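Long-range contacts in AlkD2 (Streptococcus mutans, PDB 6M9M), which is of unknown function but binds inosine-5'-monophosphate and belongs to the HEAT-like repeat family of DNA glycosylases: residues A[4-9]-A[52-57]; A[38-43]-A[63-68]; A[102-107]-A[135-140]. All blocks are in the same frame, centred on the assembly; numbering follows the deposited sequence.

Contact 1 of 3, residues A[4-9]-A[52-57]; sequences QYVARL and YQVRMY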
loop_
_atom_site.group_PDB
_atom_site.type_symbol
_atom_site.label_atom_id
_atom_site.label_comp_id
_atom_site.label_asym_id
_atom_site.label_seq_id
_atom_site.Cartn_x
_atom_site.Cartn_y
_atom_site.Cartn_z
ATOM N N GLN A 4 2.598 25.507 -14.758
ATOM C CA GLN A 4 2.958 25.091 -16.107
ATOM C C GLN A 4 3.476 23.660 -16.109
ATOM O O GLN A 4 3.173 22.879 -17.020
ATOM C CB GLN A 4 4.012 26.040 -16.679
ATOM C CG GLN A 4 3.485 27.427 -16.992
ATOM C CD GLN A 4 4.595 28.421 -17.283
ATOM O OE1 GLN A 4 5.778 28.076 -17.268
ATOM N NE2 GLN A 4 4.217 29.665 -17.548
ATOM N N TYR A 5 4.253 23.292 -15.090
ATOM C CA TYR A 5 4.798 21.945 -15.070
ATOM C C TYR A 5 3.692 20.916 -14.880
ATOM O O TYR A 5 3.689 19.878 -15.549
ATOM C CB TYR A 5 5.873 21.814 -13.999
ATOM C CG TYR A 5 6.594 20.502 -14.089
ATOM C CD1 TYR A 5 7.351 20.183 -15.210
ATOM C CD2 TYR A 5 6.512 19.569 -13.067
ATOM C CE1 TYR A 5 8.008 18.981 -15.306
ATOM C CE2 TYR A 5 7.166 18.364 -13.152
ATOM C CZ TYR A 5 7.912 18.074 -14.274
ATOM O OH TYR A 5 8.561 16.870 -14.360
ATOM N N VAL A 6 2.730 21.189 -13.988
ATOM C CA VAL A 6 1.588 20.289 -13.835
ATOM C C VAL A 6 0.839 20.158 -15.153
ATOM O O VAL A 6 0.393 19.064 -15.515
ATOM C CB VAL A 6 0.678 20.741 -12.679
ATOM C CG1 VAL A 6 -0.610 19.925 -12.643
ATOM C CG2 VAL A 6 1.400 20.584 -11.351
ATOM N N ALA A 7 0.701 21.260 -15.899
ATOM C CA ALA A 7 0.039 21.194 -17.200
ATOM C C ALA A 7 0.812 20.304 -18.173
ATOM O O ALA A 7 0.206 19.549 -18.946
ATOM C CB ALA A 7 -0.171 22.599 -17.770
ATOM N N ARG A 8 2.145 20.346 -18.132
ATOM C CA ARG A 8 2.926 19.455 -18.984
ATOM C C ARG A 8 2.743 17.995 -18.585
ATOM O O ARG A 8 2.625 17.123 -19.452
ATOM C CB ARG A 8 4.408 19.838 -18.956
ATOM C CG ARG A 8 4.739 21.114 -19.715
ATOM C CD ARG A 8 6.202 21.144 -20.137
ATOM N NE ARG A 8 6.503 22.302 -20.974
ATOM C CZ ARG A 8 7.669 22.510 -21.580
ATOM N NH1 ARG A 8 8.656 21.633 -21.449
ATOM N NH2 ARG A 8 7.847 23.596 -22.319
ATOM N N LEU A 9 2.731 17.701 -17.277
ATOM C CA LEU A 9 2.478 16.337 -16.823
ATOM C C LEU A 9 1.121 15.840 -17.307
ATOM O O LEU A 9 0.975 14.676 -17.688
ATOM C CB LEU A 9 2.558 16.282 -15.297
ATOM C CG LEU A 9 3.917 16.640 -14.690
ATOM C CD1 LEU A 9 3.777 16.695 -13.160
ATOM C CD2 LEU A 9 4.968 15.641 -15.076
ATOM N N TYR A 52 -6.060 11.549 -13.513
ATOM C CA TYR A 52 -5.697 10.599 -12.455
ATOM C C TYR A 52 -4.241 10.147 -12.577
ATOM O O TYR A 52 -3.596 9.848 -11.569
ATOM C CB TYR A 52 -6.666 9.419 -12.395
ATOM C CG TYR A 52 -6.455 8.330 -13.435
ATOM C CD1 TYR A 52 -5.465 7.376 -13.280
ATOM C CD2 TYR A 52 -7.257 8.252 -14.573
ATOM C CE1 TYR A 52 -5.262 6.389 -14.226
ATOM C CE2 TYR A 52 -7.071 7.264 -15.509
ATOM C CZ TYR A 52 -6.079 6.329 -15.340
ATOM O OH TYR A 52 -5.893 5.345 -16.282
ATOM N N GLN A 53 -3.694 10.116 -13.795
ATOM C CA GLN A 53 -2.300 9.736 -13.965
ATOM C C GLN A 53 -1.351 10.741 -13.320
ATOM O O GLN A 53 -0.283 10.357 -12.835
ATOM C CB GLN A 53 -1.979 9.566 -15.452
ATOM C CG GLN A 53 -2.779 8.479 -16.176
ATOM C CD GLN A 53 -4.039 8.998 -16.846
ATOM O OE1 GLN A 53 -4.615 9.994 -16.414
ATOM N NE2 GLN A 53 -4.484 8.306 -17.897
ATOM N N VAL A 54 -1.719 12.027 -13.301
ATOM C CA VAL A 54 -0.921 13.028 -12.595
ATOM C C VAL A 54 -1.061 12.858 -11.085
ATOM O O VAL A 54 -0.092 13.036 -10.340
ATOM C CB VAL A 54 -1.284 14.440 -13.087
ATOM C CG1 VAL A 54 -0.565 15.510 -12.283
ATOM C CG2 VAL A 54 -0.928 14.584 -14.556
ATOM N N ARG A 55 -2.246 12.454 -10.612
ATOM C CA ARG A 55 -2.368 12.113 -9.200
ATOM C C ARG A 55 -1.515 10.899 -8.843
ATOM O O ARG A 55 -0.951 10.847 -7.749
ATOM C CB ARG A 55 -3.829 11.896 -8.812
ATOM C CG ARG A 55 -4.711 13.106 -9.061
ATOM C CD ARG A 55 -5.930 13.116 -8.181
ATOM N NE ARG A 55 -6.781 11.934 -8.307
ATOM C CZ ARG A 55 -7.680 11.761 -9.269
ATOM N NH1 ARG A 55 -7.827 12.671 -10.227
ATOM N NH2 ARG A 55 -8.433 10.673 -9.283
ATOM N N MET A 56 -1.398 9.922 -9.750
ATOM C CA MET A 56 -0.483 8.803 -9.522
ATOM C C MET A 56 0.943 9.297 -9.316
ATOM O O MET A 56 1.615 8.905 -8.358
ATOM C CB MET A 56 -0.544 7.825 -10.693
ATOM C CG MET A 56 -1.827 7.010 -10.803
ATOM S SD MET A 56 -1.989 6.088 -12.347
ATOM C CE MET A 56 -0.479 5.141 -12.339
ATOM N N TYR A 57 1.418 10.152 -10.222
ATOM C CA TYR A 57 2.724 10.800 -10.081
ATOM C C TYR A 57 2.864 11.462 -8.712
ATOM O O TYR A 57 3.879 11.301 -8.024
ATOM C CB TYR A 57 2.878 11.803 -11.232
ATOM C CG TYR A 57 3.946 12.846 -11.052
ATOM C CD1 TYR A 57 3.657 14.039 -10.424
ATOM C CD2 TYR A 57 5.246 12.639 -11.501
ATOM C CE1 TYR A 57 4.613 15.013 -10.255
ATOM C CE2 TYR A 57 6.219 13.618 -11.338
ATOM C CZ TYR A 57 5.894 14.799 -10.697
ATOM O OH TYR A 57 6.815 15.800 -10.507
#

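Contact 2 of 3, residues A[38-43]-A[63-68]; sequences YIKKLA and GYLSKD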
loop_
_atom_site.group_PDB
_atom_site.type_symbol
_atom_site.label_atom_id
_atom_site.label_comp_id
_atom_site.label_asym_id
_atom_site.label_seq_id
_atom_site.Cartn_x
_atom_site.Cartn_y
_atom_site.Cartn_z
ATOM N N TYR A 38 10.344 22.323 -1.904
ATOM C CA TYR A 38 9.731 22.640 -3.192
ATOM C C TYR A 38 8.903 21.464 -3.717
ATOM O O TYR A 38 7.764 21.639 -4.169
ATOM C CB TYR A 38 10.824 23.009 -4.196
ATOM C CG TYR A 38 10.335 23.152 -5.624
ATOM C CD1 TYR A 38 9.859 24.364 -6.098
ATOM C CD2 TYR A 38 10.335 22.066 -6.491
ATOM C CE1 TYR A 38 9.419 24.494 -7.408
ATOM C CE2 TYR A 38 9.878 22.183 -7.793
ATOM C CZ TYR A 38 9.421 23.396 -8.243
ATOM O OH TYR A 38 8.981 23.513 -9.546
ATOM N N ILE A 39 9.455 20.249 -3.669
ATOM C CA ILE A 39 8.748 19.087 -4.201
ATOM C C ILE A 39 7.474 18.794 -3.416
ATOM O O ILE A 39 6.510 18.275 -3.989
ATOM C CB ILE A 39 9.704 17.876 -4.288
ATOM C CG1 ILE A 39 10.803 18.165 -5.318
ATOM C CG2 ILE A 39 8.960 16.604 -4.666
ATOM C CD1 ILE A 39 10.297 18.263 -6.745
ATOM N N LYS A 40 7.435 19.105 -2.113
ATOM C CA LYS A 40 6.187 18.961 -1.365
ATOM C C LYS A 40 5.087 19.829 -1.965
ATOM O O LYS A 40 3.947 19.380 -2.127
ATOM C CB LYS A 40 6.394 19.296 0.111
ATOM C CG LYS A 40 7.194 18.227 0.857
ATOM C CD LYS A 40 7.669 18.712 2.208
ATOM C CE LYS A 40 8.770 17.811 2.730
ATOM N NZ LYS A 40 9.295 18.226 4.061
ATOM N N LYS A 41 5.413 21.085 -2.289
ATOM C CA LYS A 41 4.429 21.980 -2.890
ATOM C C LYS A 41 3.975 21.442 -4.242
ATOM O O LYS A 41 2.778 21.449 -4.558
ATOM C CB LYS A 41 5.039 23.375 -3.050
ATOM C CG LYS A 41 5.489 24.006 -1.742
ATOM C CD LYS A 41 6.184 25.352 -1.962
ATOM C CE LYS A 41 6.744 25.885 -0.661
ATOM N NZ LYS A 41 7.350 27.226 -0.829
ATOM N N LEU A 42 4.920 20.943 -5.042
ATOM C CA LEU A 42 4.568 20.352 -6.328
ATOM C C LEU A 42 3.662 19.136 -6.161
ATOM O O LEU A 42 2.696 18.969 -6.916
ATOM C CB LEU A 42 5.848 19.988 -7.079
ATOM C CG LEU A 42 5.623 19.243 -8.396
ATOM C CD1 LEU A 42 4.762 20.045 -9.375
ATOM C CD2 LEU A 42 6.968 18.880 -9.021
ATOM N N ALA A 43 3.960 18.266 -5.194
ATOM C CA ALA A 43 3.147 17.076 -4.994
ATOM C C ALA A 43 1.707 17.440 -4.643
ATOM O O ALA A 43 0.762 16.845 -5.171
ATOM C CB ALA A 43 3.773 16.208 -3.900
ATOM N N GLY A 63 5.166 9.258 -1.445
ATOM C CA GLY A 63 5.958 8.158 -0.928
ATOM C C GLY A 63 7.409 8.524 -0.695
ATOM O O GLY A 63 7.992 8.217 0.353
ATOM N N TYR A 64 8.030 9.185 -1.679
ATOM C CA TYR A 64 9.427 9.578 -1.517
ATOM C C TYR A 64 9.615 10.614 -0.409
ATOM O O TYR A 64 10.689 10.680 0.199
ATOM C CB TYR A 64 9.994 10.111 -2.840
ATOM C CG TYR A 64 9.865 9.146 -3.997
ATOM C CD1 TYR A 64 10.115 7.795 -3.846
ATOM C CD2 TYR A 64 9.435 9.591 -5.235
ATOM C CE1 TYR A 64 9.931 6.912 -4.909
ATOM C CE2 TYR A 64 9.280 8.738 -6.296
ATOM C CZ TYR A 64 9.520 7.404 -6.144
ATOM O OH TYR A 64 9.328 6.580 -7.227
ATOM N N LEU A 65 8.596 11.432 -0.156
ATOM C CA LEU A 65 8.625 12.531 0.800
ATOM C C LEU A 65 8.106 12.148 2.181
ATOM O O LEU A 65 8.057 13.009 3.077
ATOM C CB LEU A 65 7.735 13.656 0.278
ATOM C CG LEU A 65 8.183 14.399 -0.973
ATOM C CD1 LEU A 65 6.971 15.148 -1.518
ATOM C CD2 LEU A 65 9.345 15.338 -0.678
ATOM N N SER A 66 7.751 10.883 2.382
ATOM C CA SER A 66 6.939 10.469 3.516
ATOM C C SER A 66 7.667 10.449 4.853
ATOM O O SER A 66 7.001 10.188 5.863
ATOM C CB SER A 66 6.305 9.108 3.227
ATOM O OG SER A 66 7.279 8.130 2.967
ATOM N N LYS A 67 8.962 10.757 4.918
ATOM C CA LYS A 67 9.588 11.033 6.211
ATOM C C LYS A 67 8.923 12.216 6.906
ATOM O O LYS A 67 8.899 12.289 8.144
ATOM C CB LYS A 67 11.085 11.293 6.024
ATOM C CG LYS A 67 11.876 11.594 7.280
ATOM C CD LYS A 67 13.312 11.888 6.896
ATOM C CE LYS A 67 14.167 12.271 8.085
ATOM N NZ LYS A 67 15.567 12.584 7.672
ATOM N N ASP A 68 8.356 13.141 6.138
ATOM C CA ASP A 68 7.593 14.262 6.688
ATOM C C ASP A 68 6.228 13.737 7.127
ATOM O O ASP A 68 5.428 13.288 6.305
ATOM C CB ASP A 68 7.463 15.347 5.623
ATOM C CG ASP A 68 6.772 16.597 6.127
ATOM O OD1 ASP A 68 5.941 16.512 7.054
ATOM O OD2 ASP A 68 7.041 17.675 5.549
#

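Contact 3 of 3, residues A[102-107]-A[135-140]; sequences IGYKKA and NRPYFK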
loop_
_atom_site.group_PDB
_atom_site.type_symbol
_atom_site.label_atom_id
_atom_site.label_comp_id
_atom_site.label_asym_id
_atom_site.label_seq_id
_atom_site.Cartn_x
_atom_site.Cartn_y
_atom_site.Cartn_z
ATOM N N ILE A 102 12.193 4.136 6.152
ATOM C CA ILE A 102 12.444 4.201 7.583
ATOM C C ILE A 102 13.006 2.892 8.099
ATOM O O ILE A 102 13.751 2.884 9.082
ATOM C CB ILE A 102 11.174 4.612 8.343
ATOM C CG1 ILE A 102 11.538 4.986 9.776
ATOM C CG2 ILE A 102 10.179 3.482 8.323
ATOM C CD1 ILE A 102 10.364 5.513 10.572
ATOM N N GLY A 103 12.669 1.780 7.449
ATOM C CA GLY A 103 13.016 0.444 7.898
ATOM C C GLY A 103 11.780 -0.278 8.398
ATOM O O GLY A 103 11.014 0.282 9.180
ATOM N N TYR A 104 11.557 -1.513 7.960
ATOM C CA TYR A 104 10.303 -2.188 8.276
ATOM C C TYR A 104 10.099 -2.362 9.777
ATOM O O TYR A 104 8.990 -2.146 10.278
ATOM C CB TYR A 104 10.172 -3.498 7.489
ATOM C CG TYR A 104 9.954 -3.234 6.015
ATOM C CD1 TYR A 104 8.680 -3.035 5.503
ATOM C CD2 TYR A 104 11.021 -3.149 5.143
ATOM C CE1 TYR A 104 8.487 -2.755 4.175
ATOM C CE2 TYR A 104 10.834 -2.867 3.800
ATOM C CZ TYR A 104 9.564 -2.667 3.327
ATOM O OH TYR A 104 9.391 -2.381 1.985
ATOM N N LYS A 105 11.138 -2.752 10.515
ATOM C CA LYS A 105 10.992 -2.873 11.961
ATOM C C LYS A 105 10.642 -1.532 12.594
ATOM O O LYS A 105 9.738 -1.457 13.434
ATOM C CB LYS A 105 12.245 -3.467 12.592
ATOM C CG LYS A 105 12.110 -3.745 14.108
ATOM C CD LYS A 105 13.369 -4.420 14.624
ATOM C CE LYS A 105 13.306 -4.707 16.117
ATOM N NZ LYS A 105 13.278 -3.472 16.943
ATOM N N LYS A 106 11.325 -0.458 12.188
ATOM C CA LYS A 106 11.028 0.858 12.737
ATOM C C LYS A 106 9.647 1.353 12.336
ATOM O O LYS A 106 9.070 2.178 13.047
ATOM C CB LYS A 106 12.107 1.858 12.342
ATOM C CG LYS A 106 13.424 1.653 13.087
ATOM C CD LYS A 106 14.487 2.647 12.644
ATOM C CE LYS A 106 15.757 2.512 13.472
ATOM N NZ LYS A 106 16.732 3.604 13.233
ATOM N N ALA A 107 9.100 0.845 11.236
ATOM C CA ALA A 107 7.800 1.248 10.731
ATOM C C ALA A 107 6.631 0.532 11.401
ATOM O O ALA A 107 5.482 0.894 11.132
ATOM C CB ALA A 107 7.726 0.971 9.226
ATOM N N ASN A 135 9.000 -11.280 2.080
ATOM C CA ASN A 135 10.166 -10.871 1.306
ATOM C C ASN A 135 10.784 -9.566 1.802
ATOM O O ASN A 135 11.857 -9.187 1.335
ATOM C CB ASN A 135 9.806 -10.719 -0.174
ATOM C CG ASN A 135 9.644 -12.043 -0.875
ATOM O OD1 ASN A 135 9.989 -13.089 -0.344
ATOM N ND2 ASN A 135 9.125 -11.999 -2.080
ATOM N N ARG A 136 10.152 -8.881 2.704
ATOM C CA ARG A 136 10.736 -7.641 3.193
ATOM C C ARG A 136 11.566 -7.892 4.435
ATOM O O ARG A 136 11.312 -8.842 5.177
ATOM C CB ARG A 136 9.638 -6.643 3.496
ATOM C CG ARG A 136 9.135 -6.082 2.156
ATOM C CD ARG A 136 7.751 -5.794 2.162
ATOM N NE ARG A 136 7.376 -5.100 0.931
ATOM C CZ ARG A 136 7.198 -5.671 -0.249
ATOM N NH1 ARG A 136 7.404 -6.980 -0.404
ATOM N NH2 ARG A 136 6.780 -4.940 -1.274
ATOM N N PRO A 137 12.563 -7.040 4.649
ATOM C CA PRO A 137 13.319 -7.098 5.905
ATOM C C PRO A 137 12.396 -7.089 7.119
ATOM O O PRO A 137 11.278 -6.565 7.090
ATOM C CB PRO A 137 14.206 -5.847 5.847
ATOM C CG PRO A 137 14.351 -5.556 4.365
ATOM C CD PRO A 137 13.035 -5.965 3.755
ATOM N N TYR A 138 12.902 -7.683 8.200
ATOM C CA TYR A 138 12.211 -7.884 9.463
ATOM C C TYR A 138 11.173 -9.000 9.355
ATOM O O TYR A 138 11.248 -9.998 10.081
ATOM C CB TYR A 138 11.585 -6.610 10.032
ATOM C CG TYR A 138 10.958 -6.914 11.377
ATOM C CD1 TYR A 138 11.750 -7.140 12.496
ATOM C CD2 TYR A 138 9.574 -7.012 11.520
ATOM C CE1 TYR A 138 11.195 -7.442 13.707
ATOM C CE2 TYR A 138 9.008 -7.316 12.732
ATOM C CZ TYR A 138 9.828 -7.534 13.826
ATOM O OH TYR A 138 9.296 -7.831 15.055
ATOM N N PHE A 139 10.203 -8.853 8.454
ATOM C CA PHE A 139 9.208 -9.914 8.282
ATOM C C PHE A 139 9.825 -11.205 7.754
ATOM O O PHE A 139 9.356 -12.303 8.094
ATOM C CB PHE A 139 8.072 -9.418 7.394
ATOM C CG PHE A 139 7.314 -8.271 7.998
ATOM C CD1 PHE A 139 6.638 -8.436 9.195
ATOM C CD2 PHE A 139 7.315 -7.024 7.411
ATOM C CE1 PHE A 139 5.968 -7.376 9.784
ATOM C CE2 PHE A 139 6.644 -5.967 7.991
ATOM C CZ PHE A 139 5.971 -6.149 9.169
ATOM N N LYS A 140 10.872 -11.107 6.932
ATOM C CA LYS A 140 11.514 -12.305 6.409
ATOM C C LYS A 140 12.097 -13.135 7.545
ATOM O O LYS A 140 12.019 -14.370 7.530
ATOM C CB LYS A 140 12.605 -11.910 5.415
ATOM C CG LYS A 140 13.447 -13.076 4.932
ATOM C CD LYS A 140 14.259 -12.730 3.686
ATOM C CE LYS A 140 15.168 -11.526 3.866
ATOM N NZ LYS A 140 14.541 -10.232 3.439
#

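Contact 1 of 3, residues A[4-9]-A[52-57]
Tyr5 and Tyr57 both hydrogen-bond through OH to OD2 of Asp30 on helix 21-32, so two phenols from different helices grip a single atom of a third. Tyr5 OH has a further, weak bond to Arg26 NE. The contact belongs to the all-helical HEAT-like repeat fold and joins the N-terminal helix 2-13 to the start of helix 52-65. The two short segments approach to 10.3 Å between axes, with their directions 116° apart. The CG of each tyrosine is anti to its own backbone N, with chi1 -172° in Tyr5 and 163° in Tyr57, and the two hydroxyl ends converge. The side chains cross at about a right angle. Tyr57 OH lies at the edge of the Tyr5 ring, near its plane, 3.7 Å from Tyr5 CE2. Leu9 touches both rings. Its CG sits over the rim of one Tyr5 face, and its CD1 lies over a face of Tyr57. The latter is a CH-pi contact, with Leu9 CD1 3.8 Å from the Tyr57 ring centroid. CD1 is displaced toward the rim, and its closest ring atom is Tyr57 CE1 at 3.5 Å. Leu42 and Ala46 of helix 36-47 also pack on Val6, Tyr57 and Val54. Val54 adds an aliphatic part to the contact, against Val6 and Leu9. Its CG1 is 4.4 Å from Val6 CG1. Its CG2 packs on Leu9 CB and lies 3.7 Å from the backbone carbon Leu9 C.

Contact 2 of 3, residues A[38-43]-A[63-68]
Leu65 makes the first contact of segment 63-68 with helix 36-47. Helices 36-47 and 52-65 are successive in the HEAT-like repeat fold; the contact joins the first to the C-terminal end of the second and the turn after it. Leu65 CD1 packs against three residues of the facing helix. It lies 3.9 Å from Lys40 CG and also meets Ile39 CG2 and Ala43 CB. Its other methyl, CD2, rests on Lys40 CG as well. Tyr31 of helix 21-32 touches Leu65 too. The chain then turns back in a type I beta turn from Leu65 to Asp68. Ser66 braces the start of this turn: its OG donates a 2.7 Å hydrogen bond to Gly63 O. Asp68 ends the segment as the N-cap of helix 69-79. Its OD1 accepts a hydrogen bond from Glu70 N, and its OD2 accepts one from Lys40. With both oxygens engaged, the rotation of the carboxylate is restrained. Beyond CG the Lys40 chain is extended (chi4 180°), which carries NZ past Leu65 to Asp68. Lys40 NZ also forms a salt bridge with Glu37, and the ammonium is thus shared by two acidic groups, which would probably favour its charged form. Lys40 NZ meets Asp68 OD2 at 2.8 Å on the anti side, 16° out of the carboxylate plane.

Contact 3 of 3, residues A[102-107]-A[135-140]
Two interhelical loops of the HEAT-like repeat fold pass closest at Lys105 and Tyr138, 5.7 Å from CA to CA, and within the second loop Lys140 N bonds back to Arg136 O. Tyr104 carries most of the contact. Arg136 lays its aliphatic chain over one face of the Tyr104 ring, with Arg136 CB 3.9 Å from the centroid and almost on the normal. Further out, Arg136 CG is 3.6 Å from Tyr104 CZ. A bend at chi2 (146°) is part of the path that carries the chain across this face, and the guanidinium stands steeply to the ring, the planes 78° apart. Pro137 CD comes obliquely to Tyr104 CD2 at 3.7 Å. At the root of the side chain, Tyr104 CB meets Pro137 O at 3.3 Å and Phe139 CE2 at 4.3 Å. At the exposed Lys105, the Tyr138 ring turns a face to the lysine, with Lys105 CB 3.7 Å from Tyr138 CD1. Lys105 has two conformers, so its path further along that ring is less certain. Asp96 of helix 85-102 binds both polar ends, OD1 to Tyr104 OH and OD2 to Arg136 NH2. The loops therefore meet through CH-pi and apolar packing, while one shared acid probably offsets the arginine charge and fixes the phenol beside it.

Overall arrangement
Contacts 1 and 2 are neighbours, with centres 15 Å apart, and both use helix 52-65. Their segments alternate along the chain. Leu42 of segment 38-43 joins them: its CD2 lies 3.4 Å from Tyr57 OH. Contact 3 comes later in the chain. Its centre is 22 Å from that of contact 2 and 31 Å from that of contact 1, and it touches neither. The inosine-5'-monophosphate pocket includes His18, Gly19, Trp85 and Arg86. The side chain of Tyr57 in contact 1 is about 11 Å from that of Arg86. Contacts 2 and 3 lie away from the pocket. Helix 85-102 starts at the pocket residue Trp85 and ends at Ile102 in contact 3.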